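Local coordinates for protein L-talarate/galactarate dehydratase (Salmonella typhimurium, PDB 2PP0) that catalyses the magnesium-dependent dehydration of L-talarate and galactarate to 5-keto-4-deoxy-D-glucarate, and also epimerises L-talarate to galactarate, at residues 61-66 with 77-82; 134-139 with 307-312; 150-155 with 334-339; 301-306 with 328-333. One frame throughout, in Å; residues are numbered along the deposited sequence.

Interaction 1: 61-66 with 77-82; sequences AIIIAE and GFSYSK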
# COMPACT_ATOMS: atom_id res chain seq x y z
N ALA B 61 8.94 -25.68 12.56
CA ALA B 61 7.94 -26.14 11.61
C ALA B 61 7.91 -25.12 10.48
O ALA B 61 7.97 -23.92 10.73
CB ALA B 61 6.57 -26.22 12.28
N ILE B 62 7.83 -25.60 9.25
CA ILE B 62 7.79 -24.73 8.08
C ILE B 62 6.62 -25.15 7.20
O ILE B 62 6.57 -26.29 6.76
CB ILE B 62 9.09 -24.83 7.24
CG1 ILE B 62 10.31 -24.43 8.08
CG2 ILE B 62 8.98 -23.95 6.00
CD1 ILE B 62 10.35 -22.95 8.47
N ILE B 63 5.69 -24.24 6.96
CA ILE B 63 4.56 -24.57 6.10
C ILE B 63 4.79 -23.83 4.79
O ILE B 63 4.87 -22.60 4.75
CB ILE B 63 3.20 -24.15 6.72
CG1 ILE B 63 3.00 -24.84 8.08
CG2 ILE B 63 2.05 -24.57 5.81
CD1 ILE B 63 3.89 -24.30 9.20
N ILE B 64 4.91 -24.59 3.71
CA ILE B 64 5.19 -24.03 2.39
C ILE B 64 4.00 -24.11 1.46
O ILE B 64 3.24 -25.08 1.48
CB ILE B 64 6.36 -24.79 1.73
CG1 ILE B 64 7.53 -24.88 2.70
CG2 ILE B 64 6.79 -24.10 0.44
CD1 ILE B 64 8.61 -25.84 2.25
N ALA B 65 3.83 -23.08 0.64
CA ALA B 65 2.77 -23.05 -0.35
C ALA B 65 3.40 -22.80 -1.71
O ALA B 65 4.29 -21.96 -1.85
CB ALA B 65 1.76 -21.96 -0.04
N GLU B 66 2.96 -23.56 -2.71
CA GLU B 66 3.45 -23.41 -4.08
C GLU B 66 2.20 -23.27 -4.92
O GLU B 66 1.29 -24.09 -4.82
CB GLU B 66 4.26 -24.64 -4.49
CG GLU B 66 5.48 -24.88 -3.63
CD GLU B 66 6.15 -26.21 -3.92
OE1 GLU B 66 6.68 -26.37 -5.04
OE2 GLU B 66 6.14 -27.09 -3.04
N GLY B 77 5.88 -19.44 -1.13
CA GLY B 77 5.89 -18.67 0.10
C GLY B 77 5.82 -19.61 1.29
O GLY B 77 5.56 -20.80 1.11
N PHE B 78 6.04 -19.10 2.49
CA PHE B 78 5.99 -19.97 3.66
C PHE B 78 5.71 -19.23 4.96
O PHE B 78 5.83 -18.01 5.04
CB PHE B 78 7.31 -20.73 3.80
CG PHE B 78 8.47 -19.85 4.21
CD1 PHE B 78 8.72 -19.58 5.56
CD2 PHE B 78 9.29 -19.26 3.25
CE1 PHE B 78 9.77 -18.74 5.94
CE2 PHE B 78 10.34 -18.42 3.62
CZ PHE B 78 10.59 -18.16 4.97
N SER B 79 5.33 -20.00 5.97
CA SER B 79 5.09 -19.48 7.31
C SER B 79 5.81 -20.50 8.20
O SER B 79 6.36 -21.48 7.70
CB SER B 79 3.60 -19.39 7.65
OG SER B 79 2.96 -20.65 7.67
N TYR B 80 5.82 -20.27 9.51
CA TYR B 80 6.53 -21.20 10.37
C TYR B 80 5.94 -21.19 11.77
O TYR B 80 5.06 -20.39 12.08
CB TYR B 80 7.99 -20.78 10.47
CG TYR B 80 8.19 -19.56 11.35
CD1 TYR B 80 8.46 -19.69 12.71
CD2 TYR B 80 8.01 -18.28 10.83
CE1 TYR B 80 8.55 -18.57 13.54
CE2 TYR B 80 8.10 -17.15 11.65
CZ TYR B 80 8.37 -17.30 13.00
OH TYR B 80 8.44 -16.19 13.82
N SER B 81 6.44 -22.08 12.60
CA SER B 81 6.02 -22.14 13.99
C SER B 81 7.18 -22.67 14.80
O SER B 81 7.82 -23.65 14.42
CB SER B 81 4.81 -23.06 14.17
OG SER B 81 4.39 -23.06 15.53
N LYS B 82 7.50 -21.97 15.89
CA LYS B 82 8.56 -22.41 16.77
C LYS B 82 7.81 -22.95 17.98
O LYS B 82 7.25 -22.20 18.77
CB LYS B 82 9.48 -21.24 17.13
CG LYS B 82 10.31 -20.81 15.93
CD LYS B 82 11.31 -19.71 16.23
CE LYS B 82 12.02 -19.32 14.92
NZ LYS B 82 13.10 -18.31 15.10
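Gly-77, in the second strand of a beta hairpin, pairs with Ala-65 through two backbone hydrogen bonds. The strands run antiparallel in the sheet of the N-terminal domain of the enolase superfamily. Within the chain 77-82 belongs to an edge strand, while the far side of 61-66 bonds to strand 28-40, as in Ile-64 with Ser-34. The bond from Ala-65 N to Gly-77 O is nearly straight, 171° at the hydrogen. Phe-78 faces Ile-64 as a non-hydrogen-bonded pair. Its CB lies 3.2 Å from Ile-63 O, and its CA makes a bent CA-H...O contact with the same oxygen. With chi1 at 70° CG sits between the backbone N and the carbonyl carbon, which carries the ring off strand 61-66. Ser-79 and Ile-63 form the next hydrogen-bonded pair. Ser-79 N meets Ile-63 O in the carbonyl plane, whereas Ile-63 N reaches Ser-79 O from above the Ser-79 carbonyl plane. Ser-79 OG packs 3.6 Å from Ile-63 CB, but its hydrogen-bond partner is the backbone oxygen of Gln-130, on helix 127-146. Tyr-80 sits opposite Ile-62. The methyl end CD1 of Ile-62 reaches across to Tyr-80 CB at 3.8 Å, while the phenol ring swings off the strand toward the active site, where its OH bonds to Asp-301. Ser-81 then closes the register on Ala-61 with two more backbone bonds, on the face shared by Ile-63 and Ala-65. Here the side-chain contact is methyl against methylene, Ala-61 CB to Ser-81 CB at 4.1 Å.

Interaction 2: 134-139 with 307-312; sequences PIDIAL and GISPFL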
# COMPACT_ATOMS: atom_id res chain seq x y z
N PRO B 134 1.50 -18.36 3.98
CA PRO B 134 2.25 -19.00 2.89
C PRO B 134 1.66 -18.67 1.53
O PRO B 134 2.37 -18.38 0.57
CB PRO B 134 2.12 -20.49 3.20
CG PRO B 134 1.89 -20.53 4.70
CD PRO B 134 0.96 -19.37 4.92
N ILE B 135 0.33 -18.71 1.46
CA ILE B 135 -0.40 -18.43 0.24
C ILE B 135 -0.26 -16.97 -0.19
O ILE B 135 0.07 -16.67 -1.34
CB ILE B 135 -1.88 -18.81 0.41
CG1 ILE B 135 -1.99 -20.33 0.58
CG2 ILE B 135 -2.69 -18.35 -0.79
CD1 ILE B 135 -3.35 -20.82 1.07
N ASP B 136 -0.49 -16.05 0.75
CA ASP B 136 -0.39 -14.62 0.48
C ASP B 136 1.01 -14.29 -0.02
O ASP B 136 1.17 -13.56 -1.00
CB ASP B 136 -0.67 -13.81 1.76
CG ASP B 136 -0.58 -12.30 1.53
OD1 ASP B 136 -1.51 -11.73 0.93
OD2 ASP B 136 0.42 -11.69 1.95
N ILE B 137 2.02 -14.83 0.66
CA ILE B 137 3.41 -14.59 0.31
C ILE B 137 3.72 -15.16 -1.09
O ILE B 137 4.41 -14.51 -1.88
CB ILE B 137 4.35 -15.18 1.39
CG1 ILE B 137 4.20 -14.39 2.70
CG2 ILE B 137 5.80 -15.14 0.93
CD1 ILE B 137 5.04 -14.92 3.86
N ALA B 138 3.20 -16.35 -1.38
CA ALA B 138 3.42 -16.97 -2.69
C ALA B 138 2.80 -16.11 -3.79
O ALA B 138 3.35 -15.99 -4.88
CB ALA B 138 2.82 -18.38 -2.71
N LEU B 139 1.64 -15.52 -3.50
CA LEU B 139 0.98 -14.67 -4.48
C LEU B 139 1.80 -13.41 -4.75
O LEU B 139 1.86 -12.95 -5.89
CB LEU B 139 -0.43 -14.30 -4.00
CG LEU B 139 -1.44 -15.46 -3.99
CD1 LEU B 139 -2.78 -14.95 -3.49
CD2 LEU B 139 -1.59 -16.03 -5.41
N GLY B 307 0.99 -12.64 6.59
CA GLY B 307 1.60 -12.48 5.28
C GLY B 307 2.13 -11.09 4.94
O GLY B 307 2.21 -10.21 5.79
N ILE B 308 2.48 -10.90 3.68
CA ILE B 308 3.00 -9.60 3.23
C ILE B 308 1.90 -8.53 3.23
O ILE B 308 2.14 -7.40 3.62
CB ILE B 308 3.62 -9.73 1.80
CG1 ILE B 308 4.93 -10.52 1.89
CG2 ILE B 308 3.86 -8.35 1.19
CD1 ILE B 308 5.47 -10.98 0.54
N SER B 309 0.70 -8.90 2.80
CA SER B 309 -0.40 -7.93 2.75
C SER B 309 -0.62 -7.20 4.09
O SER B 309 -0.65 -5.97 4.12
CB SER B 309 -1.68 -8.62 2.29
OG SER B 309 -1.47 -9.21 1.01
N PRO B 310 -0.81 -7.94 5.19
CA PRO B 310 -1.01 -7.23 6.46
C PRO B 310 0.28 -6.57 6.97
O PRO B 310 0.24 -5.56 7.65
CB PRO B 310 -1.53 -8.34 7.41
CG PRO B 310 -0.95 -9.60 6.81
CD PRO B 310 -1.14 -9.38 5.33
N PHE B 311 1.43 -7.15 6.61
CA PHE B 311 2.71 -6.59 7.03
C PHE B 311 2.87 -5.20 6.40
O PHE B 311 3.41 -4.28 7.03
CB PHE B 311 3.86 -7.51 6.58
CG PHE B 311 5.22 -7.09 7.08
CD1 PHE B 311 5.88 -7.82 8.06
CD2 PHE B 311 5.86 -5.96 6.56
CE1 PHE B 311 7.15 -7.45 8.52
CE2 PHE B 311 7.12 -5.57 7.01
CZ PHE B 311 7.77 -6.31 7.99
N LEU B 312 2.38 -5.04 5.17
CA LEU B 312 2.47 -3.75 4.49
C LEU B 312 1.65 -2.68 5.23
O LEU B 312 2.10 -1.55 5.39
CB LEU B 312 2.00 -3.86 3.04
CG LEU B 312 2.87 -4.71 2.11
CD1 LEU B 312 2.24 -4.81 0.73
CD2 LEU B 312 4.26 -4.10 2.00
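Asp-136, Ile-137 and Ile-308 carry most of this contact, in which helix 127-146, from the N-terminal side of the chain, meets the start of helix 308-320 in the barrel domain. The two short helical segments are almost perpendicular, 83° between their directions, so 134-139 presents its flank to the first turn of 308-312. Asp-136 projects from that flank with CG swung to the far side of its backbone N, and its carboxylate spans Ser-309 with both oxygens. OD2 accepts from Ser-309 N at 2.9 Å in a nearly straight bond (174°), met on the syn side but 21° out of the carboxylate plane. OD1 takes the hydroxyl, Ser-309 OG, at 2.5 Å on its syn lone pair. Ser-309 OG in turn accepts from the indole nitrogen of Trp-140, one turn further along Asp-136's own helix. Beside this polar grip Ile-137 and Ile-308 cross at about a right angle, their CG1 atoms 4.0 Å apart. Gly-307, the N-cap residue, lies against both Asp-136 and Ile-137. Since the carboxylate bonds to a first-turn amide, where N-H groups point out of the helix's N-terminal end, the helix dipole would be expected to steady its negative charge, and the two-oxygen grip should fix how the carboxylate is turned.

Interaction 3: 150-155 with 334-339; sequences PLAKLL and HLHLSA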
# COMPACT_ATOMS: atom_id res chain seq x y z
N PRO B 150 12.60 -8.24 -8.50
CA PRO B 150 12.78 -8.82 -7.17
C PRO B 150 11.57 -8.23 -6.44
O PRO B 150 11.07 -7.17 -6.83
CB PRO B 150 14.09 -8.20 -6.70
CG PRO B 150 14.86 -8.03 -7.99
CD PRO B 150 13.81 -7.51 -8.93
N LEU B 151 11.08 -8.88 -5.39
CA LEU B 151 9.91 -8.35 -4.68
C LEU B 151 10.07 -6.91 -4.22
O LEU B 151 9.14 -6.11 -4.35
CB LEU B 151 9.57 -9.24 -3.48
CG LEU B 151 8.45 -8.72 -2.58
CD1 LEU B 151 7.15 -8.61 -3.36
CD2 LEU B 151 8.26 -9.67 -1.40
N ALA B 152 11.23 -6.58 -3.66
CA ALA B 152 11.49 -5.24 -3.17
C ALA B 152 11.25 -4.18 -4.24
O ALA B 152 10.78 -3.07 -3.94
CB ALA B 152 12.93 -5.15 -2.65
N LYS B 153 11.55 -4.52 -5.49
CA LYS B 153 11.37 -3.59 -6.60
C LYS B 153 9.91 -3.47 -7.00
O LYS B 153 9.46 -2.40 -7.40
CB LYS B 153 12.23 -4.02 -7.79
CG LYS B 153 13.72 -3.85 -7.52
CD LYS B 153 14.07 -2.37 -7.35
CE LYS B 153 15.54 -2.19 -7.04
NZ LYS B 153 15.92 -0.75 -7.04
N LEU B 154 9.17 -4.58 -6.89
CA LEU B 154 7.74 -4.54 -7.21
C LEU B 154 7.08 -3.60 -6.19
O LEU B 154 6.20 -2.80 -6.54
CB LEU B 154 7.13 -5.94 -7.06
CG LEU B 154 5.60 -5.97 -7.14
CD1 LEU B 154 5.17 -5.74 -8.56
CD2 LEU B 154 5.06 -7.30 -6.63
N LEU B 155 7.49 -3.73 -4.94
CA LEU B 155 6.96 -2.90 -3.85
C LEU B 155 7.49 -1.48 -3.97
O LEU B 155 6.80 -0.51 -3.61
CB LEU B 155 7.41 -3.46 -2.50
CG LEU B 155 6.94 -4.86 -2.11
CD1 LEU B 155 7.60 -5.25 -0.80
CD2 LEU B 155 5.43 -4.88 -1.99
N HIS B 334 11.66 -10.71 4.83
CA HIS B 334 11.79 -9.37 5.38
C HIS B 334 12.84 -8.48 4.72
O HIS B 334 12.81 -7.26 4.90
CB HIS B 334 12.02 -9.44 6.89
CG HIS B 334 10.91 -10.11 7.64
ND1 HIS B 334 9.59 -9.83 7.41
CD2 HIS B 334 10.94 -11.05 8.61
CE1 HIS B 334 8.84 -10.57 8.21
NE2 HIS B 334 9.63 -11.31 8.95
N LEU B 335 13.78 -9.06 3.98
CA LEU B 335 14.79 -8.24 3.31
C LEU B 335 14.08 -7.32 2.32
O LEU B 335 14.37 -6.13 2.23
CB LEU B 335 15.81 -9.10 2.55
CG LEU B 335 16.80 -8.34 1.65
CD1 LEU B 335 17.71 -7.46 2.48
CD2 LEU B 335 17.63 -9.33 0.85
N HIS B 336 13.13 -7.89 1.59
CA HIS B 336 12.36 -7.15 0.59
C HIS B 336 11.44 -6.11 1.22
O HIS B 336 11.32 -5.00 0.71
CB HIS B 336 11.52 -8.12 -0.24
CG HIS B 336 12.33 -9.12 -1.01
ND1 HIS B 336 12.97 -8.80 -2.19
CD2 HIS B 336 12.64 -10.41 -0.74
CE1 HIS B 336 13.65 -9.86 -2.61
NE2 HIS B 336 13.46 -10.84 -1.75
N LEU B 337 10.79 -6.49 2.31
CA LEU B 337 9.87 -5.60 3.00
C LEU B 337 10.60 -4.44 3.67
O LEU B 337 10.15 -3.29 3.60
CB LEU B 337 9.05 -6.38 4.04
CG LEU B 337 8.22 -7.54 3.46
CD1 LEU B 337 7.49 -8.29 4.58
CD2 LEU B 337 7.22 -6.98 2.46
N SER B 338 11.73 -4.72 4.31
CA SER B 338 12.48 -3.66 4.96
C SER B 338 13.10 -2.72 3.93
O SER B 338 13.23 -1.52 4.18
CB SER B 338 13.57 -4.27 5.86
OG SER B 338 14.40 -5.13 5.12
N ALA B 339 13.47 -3.25 2.77
CA ALA B 339 14.04 -2.43 1.70
C ALA B 339 13.04 -1.37 1.27
O ALA B 339 13.41 -0.25 0.89
CB ALA B 339 14.41 -3.31 0.50
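His-336 is the side chain that ties helix 331-339 of the enolase-superfamily barrel domain to the short helix 151-155, the segments crossing at -30° with axes 8.3 Å apart. Starting at its CB, the side chain lies against Leu-151 CD2 (3.8 Å). At CG the ring begins: Leu-151 CB sits over one face, displaced toward the rim, in a CH-pi contact 3.9 Å from the centroid. ND1 then accepts the N-H of Ala-152 at 3.2 Å, a bent bond whose donor stands 28° out of the ring plane. Its donor belongs to the first turn of helix 151-155, so the imidazole serves as a side-chain acceptor for an amide at that helix's start. CE1 comes next, with Pro-150 CB near the ring plane at its edge. NE2, at the tip, bonds to the backbone oxygen of Leu-376, so both ring nitrogens are engaged and the ring's rotation is fixed. Lys-153, turned away from His-336, forms salt bridges to Asp-104 and Asp-107 of the second subunit. Ala-152 CB also rests on Ala-339 CB, and one turn on the Leu-155 CD1 methyl meets Leu-337 CD2 at 3.7 Å.

Interaction 4: 301-306 with 328-333; sequences DAPRVG and HFAMEV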
# COMPACT_ATOMS: atom_id res chain seq x y z
N ASP B 301 6.31 -9.60 12.03
CA ASP B 301 6.78 -10.86 11.46
C ASP B 301 5.73 -11.20 10.41
O ASP B 301 4.59 -11.51 10.75
CB ASP B 301 6.80 -11.90 12.59
CG ASP B 301 7.29 -13.26 12.13
OD1 ASP B 301 6.73 -13.80 11.16
OD2 ASP B 301 8.22 -13.80 12.77
N ALA B 302 6.09 -11.12 9.13
CA ALA B 302 5.12 -11.39 8.07
C ALA B 302 4.44 -12.74 8.23
O ALA B 302 3.22 -12.84 8.13
CB ALA B 302 5.79 -11.28 6.69
N PRO B 303 5.22 -13.82 8.44
CA PRO B 303 4.55 -15.11 8.60
C PRO B 303 3.51 -15.08 9.73
O PRO B 303 2.38 -15.52 9.56
CB PRO B 303 5.72 -16.06 8.91
CG PRO B 303 6.84 -15.46 8.08
CD PRO B 303 6.68 -13.97 8.36
N ARG B 304 3.89 -14.50 10.87
CA ARG B 304 3.01 -14.41 12.03
C ARG B 304 1.80 -13.50 11.95
O ARG B 304 0.78 -13.79 12.58
CB ARG B 304 3.82 -14.03 13.26
CG ARG B 304 4.60 -15.18 13.84
CD ARG B 304 5.11 -14.84 15.21
NE ARG B 304 5.75 -16.00 15.82
CZ ARG B 304 6.86 -15.94 16.54
NH1 ARG B 304 7.45 -14.77 16.74
NH2 ARG B 304 7.38 -17.05 17.05
N VAL B 305 1.89 -12.41 11.20
CA VAL B 305 0.76 -11.49 11.11
C VAL B 305 -0.21 -11.79 9.98
O VAL B 305 -1.20 -11.08 9.81
CB VAL B 305 1.24 -10.01 10.96
CG1 VAL B 305 2.19 -9.66 12.09
CG2 VAL B 305 1.90 -9.81 9.60
N GLY B 306 0.06 -12.83 9.20
CA GLY B 306 -0.85 -13.16 8.13
C GLY B 306 -0.30 -12.97 6.72
O GLY B 306 -1.04 -13.13 5.76
N HIS B 328 11.17 -9.35 12.39
CA HIS B 328 11.71 -10.49 13.11
C HIS B 328 11.86 -11.74 12.25
O HIS B 328 10.93 -12.12 11.52
CB HIS B 328 10.82 -10.81 14.32
CG HIS B 328 11.06 -12.16 14.90
ND1 HIS B 328 10.33 -13.27 14.53
CD2 HIS B 328 11.96 -12.59 15.82
CE1 HIS B 328 10.77 -14.33 15.19
NE2 HIS B 328 11.76 -13.94 15.97
N PHE B 329 13.03 -12.37 12.32
CA PHE B 329 13.28 -13.62 11.60
C PHE B 329 13.06 -13.49 10.10
O PHE B 329 13.17 -12.40 9.53
CB PHE B 329 12.37 -14.70 12.20
CG PHE B 329 12.76 -16.12 11.88
CD1 PHE B 329 14.08 -16.55 12.03
CD2 PHE B 329 11.80 -17.05 11.50
CE1 PHE B 329 14.42 -17.89 11.82
CE2 PHE B 329 12.13 -18.39 11.29
CZ PHE B 329 13.44 -18.81 11.45
N ALA B 330 12.76 -14.62 9.47
CA ALA B 330 12.49 -14.73 8.03
C ALA B 330 13.12 -13.65 7.15
O ALA B 330 12.41 -12.96 6.41
CB ALA B 330 10.98 -14.78 7.80
N MET B 331 14.44 -13.51 7.21
CA MET B 331 15.12 -12.49 6.40
C MET B 331 14.89 -12.70 4.91
O MET B 331 14.96 -11.75 4.12
CB MET B 331 16.63 -12.45 6.72
CG MET B 331 17.37 -13.78 6.59
SD MET B 331 19.13 -13.66 7.03
CE MET B 331 19.75 -15.12 6.19
N GLU B 332 14.59 -13.94 4.53
CA GLU B 332 14.34 -14.27 3.13
C GLU B 332 13.14 -13.48 2.60
O GLU B 332 13.04 -13.20 1.40
CB GLU B 332 14.09 -15.77 2.97
CG GLU B 332 15.30 -16.67 3.28
CD GLU B 332 15.70 -16.70 4.75
OE1 GLU B 332 14.87 -16.33 5.62
OE2 GLU B 332 16.84 -17.12 5.06
N VAL B 333 12.23 -13.13 3.50
CA VAL B 333 11.06 -12.35 3.13
C VAL B 333 11.20 -10.90 3.60
O VAL B 333 10.92 -9.97 2.84
CB VAL B 333 9.78 -12.93 3.77
CG1 VAL B 333 8.60 -12.03 3.45
CG2 VAL B 333 9.53 -14.35 3.25
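Asp-301 OD2 accepts the N-H of His-328 ND1 at 2.8 Å and also bonds to the phenol OH of Tyr-80 from the N-terminal domain. His-328 is the proton donor/acceptor of the active site, and Asp-301 is thought to raise its basicity; the pair sits in the barrel domain, just past the C-terminal ends of neighbouring strands. The bond is fairly straight, 163° at the hydrogen, and uses the anti lone pair of OD2. The oxygen lies in the imidazole plane, although the carboxylate itself is turned 37° from the ring. Both side chains have CG anti to the backbone N, which brings the carboxylate to the ring's ND1 edge. On the other side of the imidazole, NE2 bonds to a bound glycerol. Phe-329 CB lies over one face near the rim, 3.3 Å above the plane. Arg-304, extended from CG to NE, brings its guanidinium near, its plane only 9° from that of the ring, with NH1 3.7 Å from His-328 CE1; NH1 is paired in a salt bridge with Glu-278, a magnesium ligand. Away from the polar pair the contact turns apolar: Pro-303 CG touches Ala-330 CB at 4.2 Å, and Ala-302 CB looks across at Val-333 CG1. With ND1 committed as donor to the carboxylate, the ring is fixed in rotation and its NE2 is directed to the pocket, an orientation consistent with proton exchange with the substrate.

Interactions 1 and 4 meet at the active site, their centres about 10 Å apart: Tyr-80 OH of the hairpin lies 2.6 Å from Asp-301 OD2, and Lys-82, a substrate-binding residue, reaches Phe-329. Interaction 2 touches both, with Pro-134 packed on Ser-79 and Ala-65, and with Gly-307 N 2.7 Å from Ala-302 O, a probable hydrogen bond. It also backs interaction 3, where Ile-308 CD1 lies 3.6 Å from Leu-151 CD2 and Phe-311 packs on Leu-337. Interactions 3 and 4 share helix 331-339. Interactions 1 and 3 do not touch, their nearest atoms being about 7 Å apart, so interactions 2 and 4, which touch both, lie between them.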